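Local coordinates for phage-related protein (Bordetella bronchiseptica RB50, PDB 3BJQ) that probably serves as a major capsid protein that assembles in many copies into the shell of a phage or prophage-derived particle, at residues L48-G51 and K52-R56; V115-I118 and M119-H123; E124-C127 and A128-A131; D211-K214 and A215-V219. All blocks are in the same frame, centred on the assembly; numbering follows the deposited sequence.

Contact 1. Residues L48-G51 and K52-R56; sequences LTFG and KEAFR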
ATOM      1  N   LEU E  48      16.279 -29.092 -31.065  1.00 35.31           N
ATOM      2  CA  LEU E  48      15.184 -28.863 -32.009  1.00 35.16           C
ATOM      3  C   LEU E  48      15.803 -28.104 -33.158  1.00 33.81           C
ATOM      4  O   LEU E  48      16.304 -26.980 -32.975  1.00 34.60           O
ATOM      5  CB  LEU E  48      14.025 -28.121 -31.357  1.00 35.03           C
ATOM      6  CG  LEU E  48      12.734 -28.139 -32.182  1.00 40.72           C
ATOM      7  CD1 LEU E  48      12.171 -29.570 -32.345  1.00 40.31           C
ATOM      8  CD2 LEU E  48      11.713 -27.255 -31.518  1.00 43.40           C
ATOM      9  N   THR E  49      15.799 -28.728 -34.332  1.00 33.95           N
ATOM     10  CA  THR E  49      16.565 -28.265 -35.490  1.00 33.49           C
ATOM     11  C   THR E  49      15.655 -27.718 -36.581  1.00 33.98           C
ATOM     12  O   THR E  49      14.578 -28.247 -36.840  1.00 33.91           O
ATOM     13  CB  THR E  49      17.456 -29.415 -36.005  1.00 35.09           C
ATOM     14  OG1 THR E  49      18.284 -29.870 -34.928  1.00 31.88           O
ATOM     15  CG2 THR E  49      18.359 -28.998 -37.174  1.00 35.25           C
ATOM     16  N   PHE E  50      16.111 -26.649 -37.217  1.00 33.21           N
ATOM     17  CA  PHE E  50      15.355 -25.982 -38.248  1.00 33.61           C
ATOM     18  C   PHE E  50      16.100 -26.023 -39.565  1.00 34.59           C
ATOM     19  O   PHE E  50      17.100 -25.334 -39.755  1.00 36.02           O
ATOM     20  CB  PHE E  50      15.064 -24.547 -37.810  1.00 31.32           C
ATOM     21  CG  PHE E  50      14.599 -24.456 -36.385  1.00 28.11           C
ATOM     22  CD1 PHE E  50      13.357 -24.942 -36.025  1.00 27.37           C
ATOM     23  CD2 PHE E  50      15.438 -23.976 -35.406  1.00 27.21           C
ATOM     24  CE1 PHE E  50      12.926 -24.880 -34.723  1.00 24.81           C
ATOM     25  CE2 PHE E  50      15.033 -23.899 -34.104  1.00 23.72           C
ATOM     26  CZ  PHE E  50      13.755 -24.334 -33.758  1.00 30.32           C
ATOM     27  N   GLY E  51      15.596 -26.850 -40.469  1.00 35.40           N
ATOM     28  CA  GLY E  51      16.115 -26.947 -41.811  1.00 36.65           C
ATOM     29  C   GLY E  51      15.275 -26.088 -42.736  1.00 37.60           C
ATOM     30  O   GLY E  51      14.508 -25.228 -42.275  1.00 35.79           O
ATOM     31  N   LYS E  52      15.396 -26.334 -44.038  1.00 38.89           N
ATOM     32  CA  LYS E  52      14.719 -25.514 -45.032  1.00 41.47           C
ATOM     33  C   LYS E  52      13.213 -25.563 -44.853  1.00 40.24           C
ATOM     34  O   LYS E  52      12.550 -24.533 -44.923  1.00 40.70           O
ATOM     35  CB  LYS E  52      15.104 -25.951 -46.453  1.00 43.24           C
ATOM     36  CG  LYS E  52      14.839 -24.887 -47.514  1.00 47.48           C
ATOM     37  CD  LYS E  52      15.419 -25.267 -48.878  1.00 47.94           C
ATOM     38  CE  LYS E  52      15.442 -24.077 -49.833  1.00 54.68           C
ATOM     39  NZ  LYS E  52      16.193 -24.392 -51.106  1.00 61.86           N
ATOM     40  N   GLU E  53      12.673 -26.752 -44.619  1.00 40.45           N
ATOM     41  CA  GLU E  53      11.233 -26.923 -44.436  1.00 42.03           C
ATOM     42  C   GLU E  53      10.694 -26.131 -43.236  1.00 39.96           C
ATOM     43  O   GLU E  53       9.635 -25.531 -43.316  1.00 39.34           O
ATOM     44  CB  GLU E  53      10.905 -28.393 -44.231  1.00 41.82           C
ATOM     45  CG  GLU E  53       9.413 -28.656 -43.989  1.00 53.30           C
ATOM     46  CD  GLU E  53       9.128 -29.940 -43.199  1.00 52.35           C
ATOM     47  OE1 GLU E  53       9.938 -30.309 -42.313  1.00 67.17           O
ATOM     48  OE2 GLU E  53       8.066 -30.563 -43.451  1.00 70.84           O
ATOM     49  N   ALA E  54      11.423 -26.161 -42.129  1.00 38.14           N
ATOM     50  CA  ALA E  54      11.044 -25.432 -40.904  1.00 37.36           C
ATOM     51  C   ALA E  54      10.888 -23.944 -41.143  1.00 36.43           C
ATOM     52  O   ALA E  54       9.892 -23.339 -40.736  1.00 34.32           O
ATOM     53  CB  ALA E  54      12.084 -25.664 -39.799  1.00 36.48           C
ATOM     54  N   PHE E  55      11.873 -23.348 -41.810  1.00 35.92           N
ATOM     55  CA  PHE E  55      11.800 -21.913 -42.099  1.00 35.27           C
ATOM     56  C   PHE E  55      10.724 -21.613 -43.125  1.00 36.57           C
ATOM     57  O   PHE E  55      10.081 -20.587 -43.035  1.00 37.32           O
ATOM     58  CB  PHE E  55      13.138 -21.329 -42.545  1.00 33.95           C
ATOM     59  CG  PHE E  55      14.106 -21.097 -41.414  1.00 31.75           C
ATOM     60  CD1 PHE E  55      13.997 -19.980 -40.622  1.00 32.91           C
ATOM     61  CD2 PHE E  55      15.128 -21.987 -41.158  1.00 32.94           C
ATOM     62  CE1 PHE E  55      14.896 -19.746 -39.577  1.00 32.71           C
ATOM     63  CE2 PHE E  55      16.032 -21.762 -40.126  1.00 33.61           C
ATOM     64  CZ  PHE E  55      15.911 -20.629 -39.338  1.00 28.59           C
ATOM     65  N   ARG E  56      10.520 -22.501 -44.088  1.00 37.81           N
ATOM     66  CA  ARG E  56       9.449 -22.303 -45.055  1.00 39.37           C
ATOM     67  C   ARG E  56       8.087 -22.313 -44.345  1.00 39.90           C
ATOM     68  O   ARG E  56       7.252 -21.445 -44.592  1.00 40.79           O
ATOM     69  CB  ARG E  56       9.463 -23.381 -46.126  1.00 40.88           C
ATOM     70  CG  ARG E  56       8.446 -23.085 -47.197  1.00 43.76           C
ATOM     71  CD  ARG E  56       8.612 -23.952 -48.395  1.00 45.02           C
ATOM     72  NE  ARG E  56       7.854 -23.401 -49.513  1.00 48.17           N
ATOM     73  CZ  ARG E  56       8.225 -22.335 -50.224  1.00 53.01           C
ATOM     74  NH1 ARG E  56       9.358 -21.685 -49.948  1.00 55.82           N
ATOM     75  NH2 ARG E  56       7.461 -21.924 -51.225  1.00 55.71           N
TER
HETATM   76  O   HOH W   1      13.237 -28.420 -41.210  1.00 37.45           O

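Contact 2. Residues V115-I118 and M119-H123; sequences VLRI and MALAH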
ATOM      1  N   VAL E 115      31.917 -15.649  -9.867  1.00 30.83           N
ATOM      2  CA  VAL E 115      31.632 -16.931 -10.523  1.00 31.94           C
ATOM      3  C   VAL E 115      30.793 -16.771 -11.804  1.00 30.92           C
ATOM      4  O   VAL E 115      30.991 -17.509 -12.774  1.00 31.95           O
ATOM      5  CB  VAL E 115      31.015 -17.949  -9.528  1.00 34.65           C
ATOM      6  CG1 VAL E 115      31.944 -18.123  -8.356  1.00 29.69           C
ATOM      7  CG2 VAL E 115      29.663 -17.501  -9.065  1.00 34.83           C
ATOM      8  N   LEU E 116      29.900 -15.784 -11.840  1.00 29.80           N
ATOM      9  CA  LEU E 116      29.118 -15.539 -13.030  1.00 29.20           C
ATOM     10  C   LEU E 116      30.030 -15.108 -14.181  1.00 31.08           C
ATOM     11  O   LEU E 116      29.764 -15.442 -15.333  1.00 31.46           O
ATOM     12  CB  LEU E 116      28.006 -14.505 -12.769  1.00 30.13           C
ATOM     13  CG  LEU E 116      26.847 -14.971 -11.871  1.00 25.54           C
ATOM     14  CD1 LEU E 116      25.834 -13.869 -11.649  1.00 31.54           C
ATOM     15  CD2 LEU E 116      26.174 -16.190 -12.520  1.00 24.28           C
ATOM     16  N   ARG E 117      31.086 -14.361 -13.880  1.00 31.05           N
ATOM     17  CA  ARG E 117      32.007 -13.919 -14.945  1.00 32.72           C
ATOM     18  C   ARG E 117      32.763 -15.072 -15.561  1.00 33.23           C
ATOM     19  O   ARG E 117      33.016 -15.090 -16.763  1.00 36.10           O
ATOM     20  CB  ARG E 117      33.031 -12.904 -14.473  1.00 31.04           C
ATOM     21  CG  ARG E 117      33.796 -12.361 -15.707  1.00 32.70           C
ATOM     22  CD  ARG E 117      34.985 -11.592 -15.375  1.00 36.05           C
ATOM     23  NE  ARG E 117      35.650 -11.005 -16.549  1.00 38.26           N
ATOM     24  CZ  ARG E 117      36.707 -11.511 -17.180  1.00 33.01           C
ATOM     25  NH1 ARG E 117      37.211 -12.687 -16.867  1.00 35.70           N
ATOM     26  NH2 ARG E 117      37.237 -10.830 -18.186  1.00 31.26           N
ATOM     27  N   ILE E 118      33.171 -16.004 -14.719  1.00 33.42           N
ATOM     28  CA  ILE E 118      33.791 -17.230 -15.163  1.00 34.13           C
ATOM     29  C   ILE E 118      32.870 -18.003 -16.097  1.00 35.54           C
ATOM     30  O   ILE E 118      33.294 -18.497 -17.139  1.00 36.33           O
ATOM     31  CB  ILE E 118      34.117 -18.140 -13.960  1.00 34.07           C
ATOM     32  CG1 ILE E 118      35.261 -17.561 -13.135  1.00 41.65           C
ATOM     33  CG2 ILE E 118      34.490 -19.525 -14.426  1.00 33.02           C
ATOM     34  CD1 ILE E 118      36.578 -18.315 -13.300  1.00 42.71           C
HETATM   35  N   MSE E 119      31.604 -18.123 -15.712  1.00 34.61           N
HETATM   36  CA  MSE E 119      30.622 -18.817 -16.542  1.00 34.63           C
HETATM   37  C   MSE E 119      30.341 -18.069 -17.837  1.00 30.67           C
HETATM   38  O   MSE E 119      30.052 -18.673 -18.875  1.00 31.05           O
HETATM   39  CB  MSE E 119      29.315 -19.018 -15.766  1.00 34.47           C
HETATM   40  CG  MSE E 119      29.422 -20.102 -14.700  1.00 35.78           C
HETATM   41 SE   MSE E 119      27.940 -20.104 -13.436  0.75 38.91          SE
HETATM   42  CE  MSE E 119      28.536 -21.612 -12.331  1.00 37.38           C
ATOM     43  N   ALA E 120      30.387 -16.752 -17.762  1.00 30.83           N
ATOM     44  CA  ALA E 120      30.142 -15.904 -18.926  1.00 29.79           C
ATOM     45  C   ALA E 120      31.220 -16.036 -19.987  1.00 31.80           C
ATOM     46  O   ALA E 120      30.947 -16.061 -21.200  1.00 31.40           O
ATOM     47  CB  ALA E 120      30.003 -14.483 -18.482  1.00 29.05           C
ATOM     48  N   LEU E 121      32.459 -16.155 -19.534  1.00 32.52           N
ATOM     49  CA  LEU E 121      33.585 -16.277 -20.431  1.00 33.90           C
ATOM     50  C   LEU E 121      33.611 -17.672 -21.049  1.00 32.70           C
ATOM     51  O   LEU E 121      33.946 -17.819 -22.213  1.00 32.09           O
ATOM     52  CB  LEU E 121      34.890 -15.946 -19.670  1.00 35.81           C
ATOM     53  CG  LEU E 121      36.098 -15.405 -20.438  1.00 42.57           C
ATOM     54  CD1 LEU E 121      35.703 -14.290 -21.414  1.00 41.73           C
ATOM     55  CD2 LEU E 121      37.180 -14.914 -19.458  1.00 38.00           C
ATOM     56  N   ALA E 122      33.272 -18.698 -20.271  1.00 32.87           N
ATOM     57  CA  ALA E 122      33.195 -20.066 -20.796  1.00 32.27           C
ATOM     58  C   ALA E 122      32.095 -20.152 -21.860  1.00 32.28           C
ATOM     59  O   ALA E 122      32.268 -20.783 -22.902  1.00 34.87           O
ATOM     60  CB  ALA E 122      32.916 -21.044 -19.690  1.00 33.24           C
ATOM     61  N   HIS E 123      30.970 -19.497 -21.598  1.00 30.92           N
ATOM     62  CA  HIS E 123      29.865 -19.431 -22.577  1.00 30.88           C
ATOM     63  C   HIS E 123      30.300 -18.749 -23.875  1.00 30.87           C
ATOM     64  O   HIS E 123      29.986 -19.198 -24.964  1.00 31.63           O
ATOM     65  CB  HIS E 123      28.678 -18.702 -21.960  1.00 27.26           C
ATOM     66  CG  HIS E 123      27.535 -18.534 -22.887  1.00 27.08           C
ATOM     67  ND1 HIS E 123      27.322 -17.361 -23.589  1.00 23.60           N
ATOM     68  CD2 HIS E 123      26.563 -19.389 -23.271  1.00 33.72           C
ATOM     69  CE1 HIS E 123      26.251 -17.496 -24.346  1.00 27.87           C
ATOM     70  NE2 HIS E 123      25.766 -18.712 -24.173  1.00 24.46           N
TER

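Contact 3. Residues E124-C127 and A128-A131; sequences EHEC and AQIA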
ATOM      1  N   GLU E 124      31.016 -17.642 -23.735  1.00 30.83           N
ATOM      2  CA  GLU E 124      31.542 -16.914 -24.866  1.00 31.71           C
ATOM      3  C   GLU E 124      32.403 -17.820 -25.758  1.00 31.99           C
ATOM      4  O   GLU E 124      32.299 -17.805 -26.986  1.00 32.64           O
ATOM      5  CB  GLU E 124      32.389 -15.719 -24.392  1.00 31.83           C
ATOM      6  CG  GLU E 124      32.777 -14.748 -25.542  1.00 25.52           C
ATOM      7  CD  GLU E 124      31.620 -13.778 -25.943  1.00 36.16           C
ATOM      8  OE1 GLU E 124      30.473 -14.003 -25.511  1.00 27.52           O
ATOM      9  OE2 GLU E 124      31.864 -12.777 -26.678  1.00 31.24           O
ATOM     10  N   HIS E 125      33.267 -18.597 -25.131  1.00 32.96           N
ATOM     11  CA  HIS E 125      34.136 -19.493 -25.867  1.00 33.24           C
ATOM     12  C   HIS E 125      33.361 -20.643 -26.556  1.00 33.21           C
ATOM     13  O   HIS E 125      33.641 -21.007 -27.702  1.00 34.07           O
ATOM     14  CB  HIS E 125      35.205 -20.053 -24.929  1.00 37.50           C
ATOM     15  CG  HIS E 125      36.234 -20.870 -25.648  1.00 44.62           C
ATOM     16  ND1 HIS E 125      36.019 -22.183 -26.014  1.00 53.33           N
ATOM     17  CD2 HIS E 125      37.457 -20.539 -26.128  1.00 49.21           C
ATOM     18  CE1 HIS E 125      37.080 -22.635 -26.662  1.00 52.14           C
ATOM     19  NE2 HIS E 125      37.964 -21.656 -26.751  1.00 51.01           N
ATOM     20  N   GLU E 126      32.378 -21.213 -25.869  1.00 33.26           N
ATOM     21  CA  GLU E 126      31.565 -22.275 -26.477  1.00 35.06           C
ATOM     22  C   GLU E 126      30.714 -21.785 -27.648  1.00 32.84           C
ATOM     23  O   GLU E 126      30.459 -22.516 -28.583  1.00 33.06           O
ATOM     24  CB  GLU E 126      30.699 -22.999 -25.452  1.00 35.93           C
ATOM     25  CG  GLU E 126      31.232 -24.400 -25.174  1.00 49.80           C
ATOM     26  CD  GLU E 126      31.544 -25.163 -26.495  1.00 60.25           C
ATOM     27  OE1 GLU E 126      30.671 -25.188 -27.404  1.00 59.29           O
ATOM     28  OE2 GLU E 126      32.674 -25.692 -26.636  1.00 64.40           O
ATOM     29  N   CYS E 127      30.267 -20.546 -27.576  1.00 32.74           N
ATOM     30  CA  CYS E 127      29.526 -19.955 -28.665  1.00 31.69           C
ATOM     31  C   CYS E 127      30.414 -19.785 -29.908  1.00 32.60           C
ATOM     32  O   CYS E 127      30.019 -20.141 -31.025  1.00 32.25           O
ATOM     33  CB  CYS E 127      28.971 -18.608 -28.237  1.00 32.97           C
ATOM     34  SG  CYS E 127      27.590 -18.730 -27.078  1.00 31.93           S
ATOM     35  N   ALA E 128      31.602 -19.218 -29.701  1.00 31.01           N
ATOM     36  CA  ALA E 128      32.553 -19.016 -30.773  1.00 31.41           C
ATOM     37  C   ALA E 128      32.919 -20.354 -31.385  1.00 33.35           C
ATOM     38  O   ALA E 128      33.059 -20.465 -32.604  1.00 34.49           O
ATOM     39  CB  ALA E 128      33.815 -18.286 -30.262  1.00 30.32           C
ATOM     40  N   GLN E 129      33.060 -21.370 -30.532  1.00 35.76           N
ATOM     41  CA  GLN E 129      33.493 -22.703 -30.949  1.00 36.96           C
ATOM     42  C   GLN E 129      32.484 -23.349 -31.903  1.00 37.38           C
ATOM     43  O   GLN E 129      32.881 -24.095 -32.806  1.00 38.62           O
ATOM     44  CB  GLN E 129      33.740 -23.548 -29.688  1.00 39.44           C
ATOM     45  CG  GLN E 129      34.531 -24.830 -29.859  1.00 48.87           C
ATOM     46  CD  GLN E 129      35.987 -24.598 -30.241  1.00 61.30           C
ATOM     47  OE1 GLN E 129      36.491 -23.471 -30.192  1.00 66.75           O
ATOM     48  NE2 GLN E 129      36.675 -25.674 -30.619  1.00 66.51           N
ATOM     49  N   ILE E 130      31.199 -23.012 -31.736  1.00 36.44           N
ATOM     50  CA  ILE E 130      30.131 -23.521 -32.578  1.00 35.79           C
ATOM     51  C   ILE E 130      29.928 -22.665 -33.813  1.00 34.63           C
ATOM     52  O   ILE E 130      29.970 -23.182 -34.924  1.00 36.15           O
ATOM     53  CB  ILE E 130      28.789 -23.595 -31.816  1.00 35.81           C
ATOM     54  CG1 ILE E 130      28.850 -24.648 -30.710  1.00 38.54           C
ATOM     55  CG2 ILE E 130      27.673 -23.961 -32.761  1.00 33.62           C
ATOM     56  CD1 ILE E 130      27.678 -24.565 -29.806  1.00 38.76           C
ATOM     57  N   ALA E 131      29.686 -21.373 -33.626  1.00 32.61           N
ATOM     58  CA  ALA E 131      29.373 -20.486 -34.761  1.00 33.07           C
ATOM     59  C   ALA E 131      30.477 -20.394 -35.798  1.00 33.32           C
ATOM     60  O   ALA E 131      30.184 -20.286 -36.985  1.00 33.82           O
ATOM     61  CB  ALA E 131      29.008 -19.121 -34.280  1.00 32.59           C
TER

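Contact 4. Residues D211-K214 and A215-V219; sequences DMLK and ALWEV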
ATOM      1  N   ASP E 211      28.203   2.087 -36.890  1.00 42.08           N
ATOM      2  CA  ASP E 211      26.959   2.705 -37.346  1.00 42.94           C
ATOM      3  C   ASP E 211      26.944   2.936 -38.856  1.00 42.10           C
ATOM      4  O   ASP E 211      25.916   2.762 -39.518  1.00 41.36           O
ATOM      5  CB  ASP E 211      26.704   4.010 -36.604  1.00 44.30           C
ATOM      6  CG  ASP E 211      25.998   3.792 -35.276  1.00 52.11           C
ATOM      7  OD1 ASP E 211      26.192   2.730 -34.625  1.00 56.70           O
ATOM      8  OD2 ASP E 211      25.238   4.696 -34.885  1.00 62.88           O
HETATM    9  N   MSE E 212      28.094   3.327 -39.403  1.00 41.67           N
HETATM   10  CA  MSE E 212      28.231   3.499 -40.864  1.00 41.18           C
HETATM   11  C   MSE E 212      28.057   2.168 -41.573  1.00 40.49           C
HETATM   12  O   MSE E 212      27.378   2.110 -42.589  1.00 38.25           O
HETATM   13  CB  MSE E 212      29.579   4.086 -41.295  1.00 41.36           C
HETATM   14  CG  MSE E 212      29.812   5.537 -40.895  1.00 45.33           C
HETATM   15 SE   MSE E 212      31.549   6.172 -41.516  0.75 44.69          SE
HETATM   16  CE  MSE E 212      31.906   7.254 -40.035  1.00 38.37           C
ATOM     17  N   LEU E 213      28.680   1.117 -41.033  1.00 38.88           N
ATOM     18  CA  LEU E 213      28.580  -0.217 -41.611  1.00 38.09           C
ATOM     19  C   LEU E 213      27.159  -0.772 -41.554  1.00 38.34           C
ATOM     20  O   LEU E 213      26.746  -1.479 -42.463  1.00 38.49           O
ATOM     21  CB  LEU E 213      29.535  -1.201 -40.933  1.00 36.93           C
ATOM     22  CG  LEU E 213      31.028  -0.984 -41.209  1.00 33.73           C
ATOM     23  CD1 LEU E 213      31.829  -2.050 -40.515  1.00 32.11           C
ATOM     24  CD2 LEU E 213      31.279  -0.982 -42.700  1.00 32.34           C
ATOM     25  N   LYS E 214      26.428  -0.474 -40.487  1.00 38.98           N
ATOM     26  CA  LYS E 214      25.006  -0.884 -40.378  1.00 40.50           C
ATOM     27  C   LYS E 214      24.186  -0.289 -41.503  1.00 40.55           C
ATOM     28  O   LYS E 214      23.369  -0.960 -42.119  1.00 41.42           O
ATOM     29  CB  LYS E 214      24.384  -0.404 -39.062  1.00 39.86           C
ATOM     30  CG  LYS E 214      24.750  -1.241 -37.871  1.00 44.79           C
ATOM     31  CD  LYS E 214      24.403  -0.532 -36.569  1.00 48.74           C
ATOM     32  CE  LYS E 214      22.959  -0.065 -36.529  1.00 50.59           C
ATOM     33  NZ  LYS E 214      22.643   0.353 -35.125  1.00 57.22           N
ATOM     34  N   ALA E 215      24.358   1.009 -41.723  1.00 39.67           N
ATOM     35  CA  ALA E 215      23.619   1.701 -42.786  1.00 40.36           C
ATOM     36  C   ALA E 215      24.067   1.268 -44.184  1.00 41.50           C
ATOM     37  O   ALA E 215      23.250   1.102 -45.098  1.00 42.33           O
ATOM     38  CB  ALA E 215      23.767   3.198 -42.659  1.00 38.64           C
ATOM     39  N   LEU E 216      25.369   1.105 -44.359  1.00 39.96           N
ATOM     40  CA  LEU E 216      25.917   0.675 -45.642  1.00 40.06           C
ATOM     41  C   LEU E 216      25.480  -0.751 -46.018  1.00 40.22           C
ATOM     42  O   LEU E 216      25.079  -1.014 -47.158  1.00 40.66           O
ATOM     43  CB  LEU E 216      27.444   0.722 -45.605  1.00 39.75           C
ATOM     44  CG  LEU E 216      28.158   1.324 -46.797  1.00 47.00           C
ATOM     45  CD1 LEU E 216      27.775   2.818 -46.914  1.00 43.04           C
ATOM     46  CD2 LEU E 216      29.674   1.157 -46.619  1.00 43.94           C
ATOM     47  N   TRP E 217      25.557  -1.665 -45.058  1.00 38.54           N
ATOM     48  CA  TRP E 217      25.277  -3.076 -45.299  1.00 38.49           C
ATOM     49  C   TRP E 217      23.841  -3.505 -44.951  1.00 39.66           C
ATOM     50  O   TRP E 217      23.445  -4.639 -45.203  1.00 38.94           O
ATOM     51  CB  TRP E 217      26.302  -3.925 -44.555  1.00 36.76           C
ATOM     52  CG  TRP E 217      27.725  -3.770 -45.059  1.00 37.08           C
ATOM     53  CD1 TRP E 217      28.132  -3.285 -46.275  1.00 34.36           C
ATOM     54  CD2 TRP E 217      28.918  -4.190 -44.383  1.00 34.02           C
ATOM     55  NE1 TRP E 217      29.500  -3.340 -46.374  1.00 33.44           N
ATOM     56  CE2 TRP E 217      30.005  -3.904 -45.236  1.00 30.10           C
ATOM     57  CE3 TRP E 217      29.172  -4.766 -43.134  1.00 35.19           C
ATOM     58  CZ2 TRP E 217      31.320  -4.173 -44.879  1.00 33.25           C
ATOM     59  CZ3 TRP E 217      30.494  -5.039 -42.783  1.00 32.72           C
ATOM     60  CH2 TRP E 217      31.541  -4.739 -43.653  1.00 32.84           C
ATOM     61  N   GLU E 218      23.075  -2.583 -44.374  1.00 40.82           N
ATOM     62  CA  GLU E 218      21.666  -2.791 -44.055  1.00 42.91           C
ATOM     63  C   GLU E 218      21.438  -4.035 -43.215  1.00 42.34           C
ATOM     64  O   GLU E 218      20.637  -4.903 -43.572  1.00 40.99           O
ATOM     65  CB  GLU E 218      20.814  -2.831 -45.328  1.00 44.44           C
ATOM     66  CG  GLU E 218      20.841  -1.522 -46.111  1.00 47.93           C
ATOM     67  CD  GLU E 218      20.060  -1.588 -47.420  1.00 52.72           C
ATOM     68  OE1 GLU E 218      19.502  -2.668 -47.760  1.00 63.00           O
ATOM     69  OE2 GLU E 218      20.009  -0.542 -48.118  1.00 64.01           O
ATOM     70  N   VAL E 219      22.184  -4.113 -42.115  1.00 41.10           N
ATOM     71  CA  VAL E 219      21.997  -5.132 -41.112  1.00 41.82           C
ATOM     72  C   VAL E 219      21.541  -4.429 -39.842  1.00 39.89           C
ATOM     73  O   VAL E 219      22.136  -3.422 -39.418  1.00 38.67           O
ATOM     74  CB  VAL E 219      23.277  -5.952 -40.816  1.00 42.05           C
ATOM     75  CG1 VAL E 219      23.666  -6.822 -42.032  1.00 41.44           C
ATOM     76  CG2 VAL E 219      24.425  -5.035 -40.401  1.00 46.58           C
TER

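Contact 1. Residues L48-G51 and K52-R56
The rings of F50 and F55 both turn an edge to the backbone and side chains where strand becomes helix. At the rim of the F50 ring, near its plane, sits the A54 methyl, with CD1 of F50 4.0 Å from CB of A54; the backbone of L48 lies over one face. The F55 ring presents its own edge to two carbonyls: its CD2 comes to 3.5 Å from O of G51, and its CE2 packs 3.7 Å from CB of F50 beside the F50 carbonyl. F55 gets there because its CG stands anti to its own carbonyl carbon (chi1 -77°), which swings the ring back toward the strand end. Outside the two segments, F55 also packs on P261 and A304, and F50 on S300, whereas R56 reaches a second subunit, bonding to the S236 carbonyl and making a cation-pi contact with F237 there.

G51 holds the N-cap position. Its O takes the first full turn's bond from F55 N at 3.3 Å, close to straight (166°). One water accepts from both G51 N (2.9 Å) and A54 N (3.0 Å), the second being an N-H that a capping side chain often satisfies. This is a helix N-terminus whose N3 amide is met by water; helix 52-58 follows strand 44-49 in the connection to strand 75-81, which probably corresponds to the extended loop of HK97-type capsid proteins.

Contact 2. Residues V115-I118 and M119-H123
R117 and L121 are neighbours one turn apart on helix 105-131, the long helix that probably corresponds to the spine helix of HK97-type coat proteins. Their side chains run alongside each other and point the same way, NH1 of R117 lying 3.4 Å from CD2 of L121, which meets the guanidinium obliquely. On the next strip round, M119 runs back toward L116, its CG 3.6 Å from O of V115.

Beneath these side chains is the regular i to i+4 bonding. M119 N gives to V115 O at 3.1 Å (161°), and A120 N, L121 N and A122 N follow to L116, R117 and I118.

Further out, the polar end of R117 belongs to the assembly: NH2 bonds to OD1 of N59 in a third subunit, whose Y58 makes a cation-pi contact with it and also packs on L121, while NE holds a bound tetraethylene glycol, probably from the crystallisation liquor. V115, I118 and M119 pack on L87 of strand 87-92. M119, a selenomethionine, is extended with CG anti to its carbonyl carbon (chi1 -74°), which sets its SE 4.4 Å from CD2 of L116.

Contact 3. Residues E124-C127 and A128-A131
H125 and Q129, one turn apart, carry the first of three kinds of interaction here, the meeting of polar flat groups. The imidazole and the amide run alongside, pointing the same way with planes only 12° apart, and OE1 of Q129 lies 3.7 Å from CE1 of H125, a polar but loose approach.

The second kind sets a carboxylate against aliphatic carbons. E126 bends at chi2 (-48°), which carries its carboxylate forward along the helix toward Q129 and I130: OE1 lies 3.8 Å from CG1 of I130, and OE2 the same 3.8 Å from CG of Q129. I130 in turn packs on P297 and L299 of strand 286-299.

Third come the backbone bonds, which change character toward the helix end. A128 N to E124 O and Q129 N to H125 O are ordinary i+4 to i helical bonds. I130 N is shared, giving to E126 O at 3.3 Å from above the carbonyl plane and weakly to C127 O at 3.2 Å, while A131 N meets C127 O at 2.9 Å in an almost straight line (171°).

The buried head of E124 turns elsewhere in the fold, accepting from the backbone N atoms of I30 and G31 and from NE1 of W241. Side chains thus contribute mainly packing between successive turns, the backbone supplies the bonds that hold them, and the ionised form of E124 is probably favoured by its three donors.

Contact 4. Residues D211-K214 and A215-V219
D211-K214 and A215-V219 make the last two turns of helix 210-217, with i to i+4 bonds such as W217 N to L213 O at 2.9 Å, until E218 takes a left-handed conformation with positive phi (54°) and ends the helix. At that end O of K214 is the target of two weak bonds, from E218 N at 2.8 Å and from V219 N at 3.4 Å, the latter reaching five residues back.

L213 and W217 dominate the side chains. They lie alongside, pointing the same way, and the CD2 methyl of L213 sits over one face of the indole in a CH-pi contact, 3.9 Å from the centroid of the W217 six-membered ring and 12° off its normal. CD1 of L213 adds a touch at 4.0 Å from CZ3 of W217. In W217, CG stands anti to the carbonyl carbon (chi1 -65°), which turns the indole back along the helix, its face against the L213 methyls. Past the turn, CG of K214 lies 3.7 Å from O of V219 as the chain departs.

NE1 of W217 bonds to OG1 of T159, its ring packs on V162 and L180, and L213 rests on L182 and I222. This is a helix C-terminus closed by a left-handed residue, its hydrophobic side against the parallel strands 179-183 and 221-230 of the six-stranded mixed sheet, with helices 158-173 and 194-199 beside it, in the phage major capsid protein E family region.

Contacts 2 and 3 share helix 105-131 and adjoin in sequence, their centres 13 Å apart; contact 3 is the more central, about 7 Å from the centre of the chain, while contacts 1 and 4 both lie about 20 Å out. Each is a mixture of buried and more exposed residues. Three meet other copies of the protein: contacts 1 and 4 the second subunit, contact 2 the third, whereas contact 3 touches none and turns its buried carboxylate to donors of its own chain. Contact 1 is at the N-terminus of helix 52-58 and contact 4 at the C-terminus of helix 210-217, the first marked by polar backbone capping, the second by hydrophobic packing.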